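Long-range contacts in water-soluble chlorophyll protein (Brassicaceae, PDB 5HPZ), which binds chlorophyll in a water-soluble tetramer with a Kunitz-inhibitor-type beta-trefoil fold, tuning the pigment's spectrum probably through deformation of its ring: residues 15-20 and 55-60; 38-43 and 87-92; 106-111 and 156-161. All blocks are in the same frame, centred on the assembly; numbering follows the deposited sequence.

From the N terminus, the chain runs through 15-20 and 38-43 before either finds its partner. Contact 1 then closes its loop at 55-60, joining the first strand of the beta-trefoil to strand 58-62, and contact 2 closes at 87-92, where a disulfide ties two loops beside the chlorophyll. Their segments alternate, so the two closures cross, and they touch where L56 of contact 1 packs on W87 of contact 2. Contact 3 follows in series: the loop at 106-111, which leads into strand 111-113, returns to strand 155-160, an edge strand of a four-stranded sheet within this chain. Contacts 1 and 3 lie on opposite sides of the chain's centre.

Contact 1. Residues 15-20 and 55-60; sequences GAKYFI and GLPVSF
Y18 and V58 exchange two backbone hydrogen bonds and form the single antiparallel bridge of this contact. Y18 N reaches V58 O at 2.9 Å, and V58 N returns to Y18 O at 2.8 Å. Each carbonyl oxygen is also approached by a CA-H of the residue preceding its hydrogen-bond donor: K17 beside V58 O and P57 beside Y18 O. Toward the outer end of the pairing, G15 N donates to F60 O at 2.9 Å, while A16 O faces S59, whose CB comes to 3.1 Å from it. At the other end direct pairing gives way to a water that accepts a hydrogen bond from I20 N and donates one to L56 O, the latter at 2.7 Å. The strand segments run 104° apart, which fits a pairing limited to one bridge. The hydroxyl of Y18 has its partner at K13 N.

Apolar groups fill in around these bonds. The side chains of Y18 and F60 cross at about a right angle, with CD1 of Y18 against CE2 of F60. CG1 of I20 is anti to its carbonyl carbon (chi1 -60°), and from there CD1 lies 3.9 Å from V58 CG2 and beside the edge of the F60 ring. F19 sets CE1 3.2 Å from G55 O; the backbone angles of G55 would press a CB against the preceding carbonyl oxygen, which calls for glycine.

Strand 18-22 pairs with 169-173, and 58-62 with 78-82, so the bridge joins two antiparallel strand pairs of the beta-trefoil. W97 of strand 97-99 packs on I20 and V58, F171 meets the F60 ring edge-to-face, and Y52 of the second subunit packs on K17, F19 and P57.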
loop_
_atom_site.group_PDB
_atom_site.type_symbol
_atom_site.label_atom_id
_atom_site.label_comp_id
_atom_site.label_asym_id
_atom_site.label_seq_id
_atom_site.Cartn_x
_atom_site.Cartn_y
_atom_site.Cartn_z
ATOM N N GLY A 15 -13.393 -30.827 -5.872
ATOM C CA GLY A 15 -12.622 -30.167 -6.944
ATOM C C GLY A 15 -13.327 -29.097 -7.786
ATOM O O GLY A 15 -12.684 -28.348 -8.510
ATOM N N ALA A 16 -14.642 -29.001 -7.702
ATOM C CA ALA A 16 -15.355 -27.965 -8.405
ATOM C C ALA A 16 -15.331 -26.625 -7.606
ATOM O O ALA A 16 -15.118 -26.589 -6.382
ATOM C CB ALA A 16 -16.797 -28.414 -8.663
ATOM N N LYS A 17 -15.608 -25.546 -8.332
ATOM C CA LYS A 17 -15.536 -24.199 -7.800
ATOM C C LYS A 17 -16.802 -23.640 -7.147
ATOM O O LYS A 17 -17.893 -23.545 -7.771
ATOM C CB LYS A 17 -15.049 -23.256 -8.884
ATOM C CG LYS A 17 -13.571 -23.451 -9.195
ATOM C CD LYS A 17 -13.010 -22.217 -9.851
ATOM C CE LYS A 17 -11.635 -22.479 -10.436
ATOM N NZ LYS A 17 -11.688 -22.479 -11.917
ATOM N N TYR A 18 -16.627 -23.231 -5.882
ATOM C CA TYR A 18 -17.635 -22.526 -5.115
ATOM C C TYR A 18 -17.134 -21.253 -4.429
ATOM O O TYR A 18 -16.025 -21.217 -3.903
ATOM C CB TYR A 18 -18.170 -23.454 -4.057
ATOM C CG TYR A 18 -18.743 -24.694 -4.667
ATOM C CD1 TYR A 18 -17.909 -25.781 -5.001
ATOM C CD2 TYR A 18 -20.093 -24.799 -4.918
ATOM C CE1 TYR A 18 -18.418 -26.927 -5.600
ATOM C CE2 TYR A 18 -20.620 -25.942 -5.514
ATOM C CZ TYR A 18 -19.776 -27.005 -5.854
ATOM O OH TYR A 18 -20.288 -28.156 -6.450
ATOM N N PHE A 19 -17.962 -20.211 -4.466
ATOM C CA PHE A 19 -17.839 -19.081 -3.534
ATOM C C PHE A 19 -18.353 -19.519 -2.141
ATOM O O PHE A 19 -19.373 -20.219 -2.037
ATOM C CB PHE A 19 -18.699 -17.923 -3.950
ATOM C CG PHE A 19 -18.460 -17.431 -5.348
ATOM C CD1 PHE A 19 -17.240 -16.860 -5.705
ATOM C CD2 PHE A 19 -19.485 -17.498 -6.292
ATOM C CE1 PHE A 19 -17.038 -16.366 -6.989
ATOM C CE2 PHE A 19 -19.287 -17.029 -7.580
ATOM C CZ PHE A 19 -18.061 -16.461 -7.930
ATOM N N ILE A 20 -17.662 -19.110 -1.081
ATOM C CA ILE A 20 -18.219 -19.217 0.262
ATOM C C ILE A 20 -18.836 -17.873 0.699
ATOM O O ILE A 20 -18.149 -16.853 0.806
ATOM C CB ILE A 20 -17.196 -19.663 1.304
ATOM C CG1 ILE A 20 -16.611 -21.045 0.941
ATOM C CG2 ILE A 20 -17.889 -19.789 2.646
ATOM C CD1 ILE A 20 -15.410 -21.466 1.766
ATOM N N GLY A 55 -16.830 -13.212 -3.548
ATOM C CA GLY A 55 -15.781 -14.049 -3.005
ATOM C C GLY A 55 -14.827 -14.542 -4.072
ATOM O O GLY A 55 -15.072 -14.439 -5.284
ATOM N N LEU A 56 -13.701 -15.024 -3.614
ATOM C CA LEU A 56 -12.792 -15.735 -4.502
ATOM C C LEU A 56 -13.137 -17.194 -4.400
ATOM O O LEU A 56 -13.264 -17.734 -3.286
ATOM C CB LEU A 56 -11.334 -15.527 -4.092
ATOM C CG LEU A 56 -10.245 -16.107 -5.007
ATOM C CD1 LEU A 56 -10.208 -15.316 -6.308
ATOM C CD2 LEU A 56 -8.896 -16.031 -4.302
ATOM N N PRO A 57 -13.277 -17.870 -5.555
ATOM C CA PRO A 57 -13.689 -19.228 -5.445
ATOM C C PRO A 57 -12.685 -20.077 -4.720
ATOM O O PRO A 57 -11.472 -19.789 -4.674
ATOM C CB PRO A 57 -13.777 -19.715 -6.924
ATOM C CG PRO A 57 -13.677 -18.513 -7.780
ATOM C CD PRO A 57 -12.881 -17.535 -6.946
ATOM N N VAL A 58 -13.225 -21.120 -4.123
ATOM C CA VAL A 58 -12.467 -22.211 -3.517
ATOM C C VAL A 58 -12.971 -23.551 -4.103
ATOM O O VAL A 58 -14.015 -23.600 -4.786
ATOM C CB VAL A 58 -12.686 -22.287 -2.012
ATOM C CG1 VAL A 58 -12.277 -20.992 -1.312
ATOM C CG2 VAL A 58 -14.140 -22.609 -1.700
ATOM N N SER A 59 -12.242 -24.614 -3.804
ATOM C CA SER A 59 -12.723 -25.952 -4.042
ATOM C C SER A 59 -12.290 -26.805 -2.902
ATOM O O SER A 59 -11.295 -26.506 -2.235
ATOM C CB SER A 59 -12.189 -26.494 -5.380
ATOM O OG SER A 59 -10.778 -26.494 -5.362
ATOM N N PHE A 60 -13.049 -27.871 -2.659
ATOM C CA PHE A 60 -12.822 -28.777 -1.536
ATOM C C PHE A 60 -12.297 -30.141 -2.047
ATOM O O PHE A 60 -12.784 -30.687 -3.066
ATOM C CB PHE A 60 -14.156 -29.009 -0.850
ATOM C CG PHE A 60 -14.935 -27.744 -0.599
ATOM C CD1 PHE A 60 -14.542 -26.868 0.394
ATOM C CD2 PHE A 60 -16.003 -27.405 -1.382
ATOM C CE1 PHE A 60 -15.251 -25.695 0.624
ATOM C CE2 PHE A 60 -16.727 -26.251 -1.134
ATOM C CZ PHE A 60 -16.340 -25.391 -0.124
HETATM O O HOH W 1 -15.234 -17.531 -1.451
#

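Contact 2. Residues 38-43 and 87-92; sequences LPFCPL and WPVCNE. With 68G (13'2-hydroxyl-Chlorophyll a), chain C.
C41 and C90 are joined by a disulfide that ties two loops of the Kunitz-type beta-trefoil together, as in soybean-type inhibitors, here beside a bound chlorophyll. The S-S torsion of -92° is close to the relaxed value and gives the bridge a left-handed turn.

Sulfur contacts surround this link. SG of C90 lies at the edge of the F40 ring, 4.1 Å from CD1, in a sulfur-aromatic contact. CG of F40 lies between the backbone N and the carbonyl carbon (chi1 47°), a less common setting that turns the ring toward C90 and V89. On another side of the same sulfur, CG of L43 approaches to 3.9 Å.

Apolar packing carries the rest across the loops. CE1 of F40 rests against CB of V89, the two side chains crossing at about a right angle, and CD1 of L43 meets CZ2 of W87 at 4.1 Å.

Contacts with the chlorophyll use these same groups. The two methyls of L43 divide the work: CD2 sits 3.7 Å from the vinyl carbon CAB, and CD1 packs on the methine carbon CHC. W87 carries the ring-C methyl CMC over one face of its indole, offset toward the rim, while CZ3 lies 3.7 Å from CAC of the ethyl group. An alanine in place of W87 would probably leave the ring-C methyl and ethyl groups, and CD1 of L43, without the wall they now lie against, allowing that margin of the pigment to shift. P32 and I113 of the same chain also pack on both L43 and W87.

A hydrogen bond within 87-92 ties the N91 side chain back to the start of the segment: N91 ND2 donates to W87 O over 2.7 Å, the oxygen lying close to the plane of the N91 amide.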
loop_
_atom_site.group_PDB
_atom_site.type_symbol
_atom_site.label_atom_id
_atom_site.label_comp_id
_atom_site.label_asym_id
_atom_site.label_seq_id
_atom_site.Cartn_x
_atom_site.Cartn_y
_atom_site.Cartn_z
ATOM N N LEU A 38 3.607 -5.758 7.528
ATOM C CA LEU A 38 4.880 -6.216 6.994
ATOM C C LEU A 38 5.530 -7.107 8.064
ATOM O O LEU A 38 5.713 -6.644 9.209
ATOM C CB LEU A 38 5.735 -5.010 6.701
ATOM C CG LEU A 38 6.782 -5.092 5.601
ATOM C CD1 LEU A 38 6.135 -5.327 4.257
ATOM C CD2 LEU A 38 7.590 -3.811 5.563
ATOM N N PRO A 39 5.825 -8.374 7.748
ATOM C CA PRO A 39 5.477 -9.040 6.482
ATOM C C PRO A 39 3.949 -9.183 6.249
ATOM O O PRO A 39 3.181 -9.170 7.190
ATOM C CB PRO A 39 6.163 -10.447 6.624
ATOM C CG PRO A 39 6.266 -10.629 8.116
ATOM C CD PRO A 39 6.549 -9.275 8.667
ATOM N N PHE A 40 3.500 -9.206 4.992
ATOM C CA PHE A 40 2.044 -9.336 4.717
ATOM C C PHE A 40 1.642 -10.804 4.372
ATOM O O PHE A 40 0.447 -11.092 4.162
ATOM C CB PHE A 40 1.563 -8.330 3.648
ATOM C CG PHE A 40 2.451 -8.276 2.449
ATOM C CD1 PHE A 40 2.517 -9.367 1.567
ATOM C CD2 PHE A 40 3.245 -7.161 2.204
ATOM C CE1 PHE A 40 3.376 -9.349 0.489
ATOM C CE2 PHE A 40 4.086 -7.124 1.102
ATOM C CZ PHE A 40 4.163 -8.229 0.258
ATOM N N CYS A 41 2.632 -11.700 4.333
ATOM C CA CYS A 41 2.428 -13.133 4.157
ATOM C C CYS A 41 2.626 -13.847 5.493
ATOM O O CYS A 41 3.492 -13.465 6.232
ATOM C CB CYS A 41 3.493 -13.652 3.226
ATOM S SG CYS A 41 3.457 -12.895 1.605
ATOM N N PRO A 42 1.896 -14.907 5.776
ATOM C CA PRO A 42 0.736 -15.379 4.985
ATOM C C PRO A 42 -0.470 -14.471 5.087
ATOM O O PRO A 42 -0.628 -13.771 6.072
ATOM C CB PRO A 42 0.359 -16.715 5.663
ATOM C CG PRO A 42 0.928 -16.641 7.051
ATOM C CD PRO A 42 2.038 -15.606 7.086
ATOM N N LEU A 43 -1.253 -14.442 4.022
ATOM C CA LEU A 43 -2.479 -13.717 3.926
ATOM C C LEU A 43 -3.534 -14.294 4.850
ATOM O O LEU A 43 -3.524 -15.522 5.184
ATOM C CB LEU A 43 -3.018 -13.821 2.510
ATOM C CG LEU A 43 -2.131 -13.190 1.451
ATOM C CD1 LEU A 43 -2.759 -13.478 0.113
ATOM C CD2 LEU A 43 -1.998 -11.662 1.650
ATOM N N TRP A 87 -1.986 -14.920 -8.684
ATOM C CA TRP A 87 -1.598 -14.943 -7.338
ATOM C C TRP A 87 -0.295 -14.184 -7.143
ATOM O O TRP A 87 0.777 -14.772 -7.033
ATOM C CB TRP A 87 -1.485 -16.388 -6.893
ATOM C CG TRP A 87 -1.553 -16.502 -5.424
ATOM C CD1 TRP A 87 -0.509 -16.574 -4.545
ATOM C CD2 TRP A 87 -2.746 -16.592 -4.645
ATOM N NE1 TRP A 87 -0.984 -16.691 -3.258
ATOM C CE2 TRP A 87 -2.357 -16.696 -3.296
ATOM C CE3 TRP A 87 -4.118 -16.575 -4.963
ATOM C CZ2 TRP A 87 -3.281 -16.793 -2.265
ATOM C CZ3 TRP A 87 -5.052 -16.668 -3.911
ATOM C CH2 TRP A 87 -4.632 -16.745 -2.606
ATOM N N PRO A 88 -0.384 -12.861 -6.983
ATOM C CA PRO A 88 0.859 -12.123 -7.212
ATOM C C PRO A 88 1.724 -11.891 -5.982
ATOM O O PRO A 88 2.726 -11.186 -6.085
ATOM C CB PRO A 88 0.361 -10.766 -7.740
ATOM C CG PRO A 88 -1.043 -10.638 -7.198
ATOM C CD PRO A 88 -1.584 -12.029 -7.114
ATOM N N VAL A 89 1.312 -12.395 -4.818
ATOM C CA VAL A 89 2.131 -12.318 -3.619
ATOM C C VAL A 89 2.068 -13.631 -2.867
ATOM O O VAL A 89 1.203 -14.509 -3.144
ATOM C CB VAL A 89 1.689 -11.192 -2.678
ATOM C CG1 VAL A 89 2.032 -9.857 -3.315
ATOM C CG2 VAL A 89 0.196 -11.322 -2.358
ATOM N N CYS A 90 3.006 -13.755 -1.940
ATOM C CA CYS A 90 3.061 -14.868 -1.042
ATOM C C CYS A 90 3.224 -16.204 -1.778
ATOM O O CYS A 90 2.624 -17.205 -1.390
ATOM C CB CYS A 90 1.836 -14.886 -0.115
ATOM S SG CYS A 90 1.669 -13.351 0.841
ATOM N N ASN A 91 4.059 -16.216 -2.819
ATOM C CA ASN A 91 4.080 -17.350 -3.756
ATOM C C ASN A 91 4.785 -18.600 -3.264
ATOM O O ASN A 91 4.581 -19.686 -3.777
ATOM C CB ASN A 91 4.730 -16.883 -5.037
ATOM C CG ASN A 91 3.833 -15.975 -5.801
ATOM O OD1 ASN A 91 4.131 -14.778 -6.015
ATOM N ND2 ASN A 91 2.681 -16.523 -6.199
ATOM N N GLU A 92 5.666 -18.434 -2.310
ATOM C CA GLU A 92 6.311 -19.549 -1.664
ATOM C C GLU A 92 5.367 -20.287 -0.720
ATOM O O GLU A 92 5.796 -21.249 -0.095
ATOM C CB GLU A 92 7.542 -19.056 -0.879
ATOM C CG GLU A 92 7.246 -18.073 0.285
ATOM C CD GLU A 92 6.340 -16.865 -0.094
ATOM O OE1 GLU A 92 6.305 -16.452 -1.280
ATOM O OE2 GLU A 92 5.637 -16.321 0.774
HETATM C C1 68G C . -13.204 -3.433 0.691
HETATM C C2 68G C . -12.768 -2.496 -0.443
HETATM C C3 68G C . -12.010 -1.301 -0.061
HETATM C C4 68G C . -11.822 -1.134 1.412
HETATM C C5 68G C . -11.556 -0.215 -1.040
HETATM C C6 68G C . -10.351 -0.616 -1.831
HETATM C C7 68G C . -9.177 -0.997 -0.994
HETATM C C8 68G C . -7.989 -0.902 -1.929
HETATM C C9 68G C . -7.991 -1.969 -3.051
HETATM C C10 68G C . -6.743 -1.128 -1.113
HETATM C C11 68G C . -6.108 0.192 -0.969
HETATM C C12 68G C . -4.786 -0.170 -0.306
HETATM C C13 68G C . -4.627 0.813 0.854
HETATM C C14 68G C . -4.684 2.282 0.354
HETATM C C15 68G C . -3.280 0.480 1.529
HETATM C C16 68G C . -3.261 0.975 2.972
HETATM C C17 68G C . -1.893 0.518 3.454
HETATM C C18 68G C . -1.778 1.025 4.850
HETATM C C19 68G C . -0.824 0.133 5.608
HETATM C C20 68G C . -1.146 2.415 4.764
HETATM O O2A 68G C . -12.093 -3.970 1.488
HETATM C CGA 68G C . -12.533 -5.165 1.965
HETATM O O1A 68G C . -13.704 -5.573 1.907
HETATM C CBA 68G C . -11.459 -6.029 2.524
HETATM C CAA 68G C . -11.053 -7.010 1.376
HETATM C C2A 68G C . -10.266 -6.322 0.209
HETATM C C3A 68G C . -8.940 -5.924 0.712
HETATM C CMA 68G C . -8.647 -4.616 0.042
HETATM C C4A 68G C . -7.968 -6.901 0.215
HETATM C CHB 68G C . -6.659 -6.923 0.456
HETATM N NA 68G C . -8.624 -7.692 -0.604
HETATM C C1A 68G C . -9.916 -7.356 -0.723
HETATM C CHA 68G C . -10.727 -7.989 -1.588
HETATM C CBD 68G C . -12.085 -7.715 -1.973
HETATM C CGD 68G C . -12.258 -6.353 -2.459
HETATM O O1D 68G C . -13.193 -5.616 -2.066
HETATM O O2D 68G C . -11.349 -5.903 -3.351
HETATM C CED 68G C . -11.582 -4.571 -3.750
HETATM O O 68G C . -13.003 -7.791 -0.948
HETATM C CAD 68G C . -12.392 -8.685 -2.988
HETATM O OBD 68G C . -13.533 -8.806 -3.523
HETATM C C3D 68G C . -11.277 -9.445 -3.215
HETATM C C2D 68G C . -10.647 -10.451 -3.883
HETATM C CMD 68G C . -11.221 -11.222 -4.858
HETATM C C4D 68G C . -10.336 -8.995 -2.386
HETATM N ND 68G C . -9.188 -9.635 -2.528
HETATM C C1D 68G C . -9.366 -10.570 -3.477
HETATM C CHD 68G C . -8.382 -11.448 -3.914
HETATM C C4C 68G C . -7.077 -11.544 -3.597
HETATM N NC 68G C . -6.501 -10.786 -2.614
HETATM MG MG 68G C . -7.458 -9.329 -1.539
HETATM C C3C 68G C . -6.082 -12.364 -4.057
HETATM C CAC 68G C . -6.195 -13.408 -5.146
HETATM C CBC 68G C . -6.030 -12.589 -6.473
HETATM C C2C 68G C . -4.943 -12.080 -3.390
HETATM C CMC 68G C . -3.759 -12.698 -3.602
HETATM C C1C 68G C . -5.194 -11.088 -2.485
HETATM C CHC 68G C . -4.380 -10.470 -1.617
HETATM C C4B 68G C . -4.549 -9.308 -0.945
HETATM N NB 68G C . -5.753 -8.808 -0.635
HETATM C C1B 68G C . -5.607 -7.659 0.024
HETATM C C2B 68G C . -4.267 -7.427 0.122
HETATM C CMB 68G C . -3.707 -6.347 0.723
HETATM C C3B 68G C . -3.627 -8.473 -0.427
HETATM C CAB 68G C . -2.324 -8.732 -0.631
HETATM C CBB 68G C . -1.146 -8.203 0.161
#

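Contact 3. Residues 106-111 and 156-161; sequences AKEPAI and QLIATN
T160 OG1 donates to E108 OE2 in a short bond of 2.5 Å, where the loop leading into strand 111-113 of the beta-trefoil meets strand 155-160. The hydroxyl meets the carboxylate from above its plane rather than within it. The same oxygen of T160 also accepts a hydrogen bond from D162 N, an ST turn at the end of the strand. E108 OE1 forms a salt bridge with K165, so the carboxylate is shared between the strand and the loop that follows it. The chain of E108 stays extended beyond CG, and it passes obliquely over I158, whose CD1 approaches OE1 to 3.6 Å.

Backbone bonds continue the pairing. I111 N donates to L157 O at 3.1 Å. Two residues away on each segment, A159 N donates to P109 O over 2.8 Å. These two bonds flank A110 and I158, whose backbones form a single bridge, and the contacting parts run 127° apart.

I111 faces the strand with its longer branch. CG1 packs on L157 CB at 3.7 Å, and a bent chi2 of -58° carries CD1 along to A159 CB. V99 of strand 97-99 and I45 of strand 44-47 touch I111 from elsewhere in the barrel. Strand 155-160 meanwhile pairs with 142-148, being an edge strand of its four-stranded sheet within this chain, so that the loop covers part of that sheet's margin.

At the far end, a water lies within reach of L157 O and I111 O. Q156 NE2 makes a long hydrogen bond of 3.3 Å to this water and lies 3.7 Å from A110 CB.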
loop_
_atom_site.group_PDB
_atom_site.type_symbol
_atom_site.label_atom_id
_atom_site.label_comp_id
_atom_site.label_asym_id
_atom_site.label_seq_id
_atom_site.Cartn_x
_atom_site.Cartn_y
_atom_site.Cartn_z
ATOM N N ALA A 106 -2.589 -15.835 17.590
ATOM C CA ALA A 106 -3.397 -15.299 18.694
ATOM C C ALA A 106 -4.122 -16.421 19.434
ATOM O O ALA A 106 -4.282 -17.533 18.891
ATOM C CB ALA A 106 -4.412 -14.309 18.134
ATOM N N LYS A 107 -4.634 -16.122 20.630
ATOM C CA LYS A 107 -5.374 -17.109 21.406
ATOM C C LYS A 107 -6.518 -17.666 20.587
ATOM O O LYS A 107 -6.801 -18.845 20.664
ATOM C CB LYS A 107 -5.920 -16.526 22.725
ATOM C CG LYS A 107 -4.961 -16.592 23.902
ATOM N N GLU A 108 -7.184 -16.822 19.798
ATOM C CA GLU A 108 -8.138 -17.291 18.767
ATOM C C GLU A 108 -7.408 -17.154 17.434
ATOM O O GLU A 108 -7.299 -16.072 16.911
ATOM C CB GLU A 108 -9.403 -16.405 18.775
ATOM C CG GLU A 108 -10.267 -16.545 20.036
ATOM C CD GLU A 108 -11.610 -15.824 19.920
ATOM O OE1 GLU A 108 -11.638 -14.662 19.459
ATOM O OE2 GLU A 108 -12.637 -16.395 20.306
ATOM N N PRO A 109 -6.852 -18.232 16.908
ATOM C CA PRO A 109 -5.871 -17.932 15.886
ATOM C C PRO A 109 -6.505 -17.617 14.546
ATOM O O PRO A 109 -7.576 -18.163 14.170
ATOM C CB PRO A 109 -5.063 -19.225 15.814
ATOM C CG PRO A 109 -6.048 -20.284 16.188
ATOM C CD PRO A 109 -6.878 -19.663 17.264
ATOM N N ALA A 110 -5.825 -16.788 13.795
ATOM C CA ALA A 110 -6.347 -16.404 12.508
ATOM C C ALA A 110 -6.386 -17.639 11.578
ATOM O O ALA A 110 -5.588 -18.535 11.702
ATOM C CB ALA A 110 -5.486 -15.339 11.929
ATOM N N ILE A 111 -7.320 -17.660 10.641
ATOM C CA ILE A 111 -7.259 -18.606 9.545
ATOM C C ILE A 111 -6.412 -17.939 8.443
ATOM O O ILE A 111 -6.695 -16.811 8.014
ATOM C CB ILE A 111 -8.654 -18.916 8.963
ATOM C CG1 ILE A 111 -9.651 -19.324 10.060
ATOM C CG2 ILE A 111 -8.565 -20.061 7.930
ATOM C CD1 ILE A 111 -9.234 -20.526 10.866
ATOM N N GLN A 156 -12.970 -10.853 9.903
ATOM C CA GLN A 156 -11.799 -11.648 9.602
ATOM C C GLN A 156 -11.988 -13.029 10.197
ATOM O O GLN A 156 -12.455 -13.139 11.353
ATOM C CB GLN A 156 -10.608 -10.992 10.229
ATOM C CG GLN A 156 -9.405 -11.847 10.141
ATOM C CD GLN A 156 -8.269 -11.327 10.947
ATOM O OE1 GLN A 156 -8.212 -10.162 11.304
ATOM N NE2 GLN A 156 -7.337 -12.209 11.240
ATOM N N LEU A 157 -11.581 -14.074 9.466
ATOM C CA LEU A 157 -11.768 -15.423 9.935
ATOM C C LEU A 157 -10.764 -15.769 10.939
ATOM O O LEU A 157 -9.577 -15.572 10.718
ATOM C CB LEU A 157 -11.699 -16.466 8.824
ATOM C CG LEU A 157 -13.009 -16.758 8.121
ATOM C CD1 LEU A 157 -13.569 -15.511 7.407
ATOM C CD2 LEU A 157 -12.821 -17.893 7.157
ATOM N N ILE A 158 -11.255 -16.356 12.038
ATOM C CA ILE A 158 -10.443 -17.005 13.062
ATOM C C ILE A 158 -11.016 -18.362 13.463
ATOM O O ILE A 158 -12.121 -18.722 13.091
ATOM C CB ILE A 158 -10.397 -16.155 14.318
ATOM C CG1 ILE A 158 -11.820 -16.005 14.860
ATOM C CG2 ILE A 158 -9.691 -14.832 14.018
ATOM C CD1 ILE A 158 -11.975 -14.888 15.849
ATOM N N ALA A 159 -10.242 -19.160 14.183
ATOM C CA ALA A 159 -10.757 -20.346 14.843
ATOM C C ALA A 159 -11.054 -20.053 16.318
ATOM O O ALA A 159 -10.237 -19.507 17.040
ATOM C CB ALA A 159 -9.801 -21.546 14.725
ATOM N N THR A 160 -12.235 -20.464 16.759
ATOM C CA THR A 160 -12.711 -20.085 18.071
ATOM C C THR A 160 -13.630 -21.174 18.594
ATOM O O THR A 160 -14.283 -21.877 17.820
ATOM C CB THR A 160 -13.509 -18.772 17.978
ATOM O OG1 THR A 160 -13.886 -18.341 19.276
ATOM C CG2 THR A 160 -14.771 -18.931 17.169
ATOM N N ASN A 161 -13.689 -21.324 19.910
ATOM C CA ASN A 161 -14.734 -22.137 20.505
ATOM C C ASN A 161 -15.813 -21.297 21.178
ATOM O O ASN A 161 -16.611 -21.841 21.920
ATOM C CB ASN A 161 -14.113 -23.136 21.482
ATOM C CG ASN A 161 -13.247 -24.151 20.774
ATOM O OD1 ASN A 161 -13.726 -24.908 19.929
ATOM N ND2 ASN A 161 -11.984 -24.170 21.100
HETATM O O HOH W 2 -7.808 -14.458 8.877
#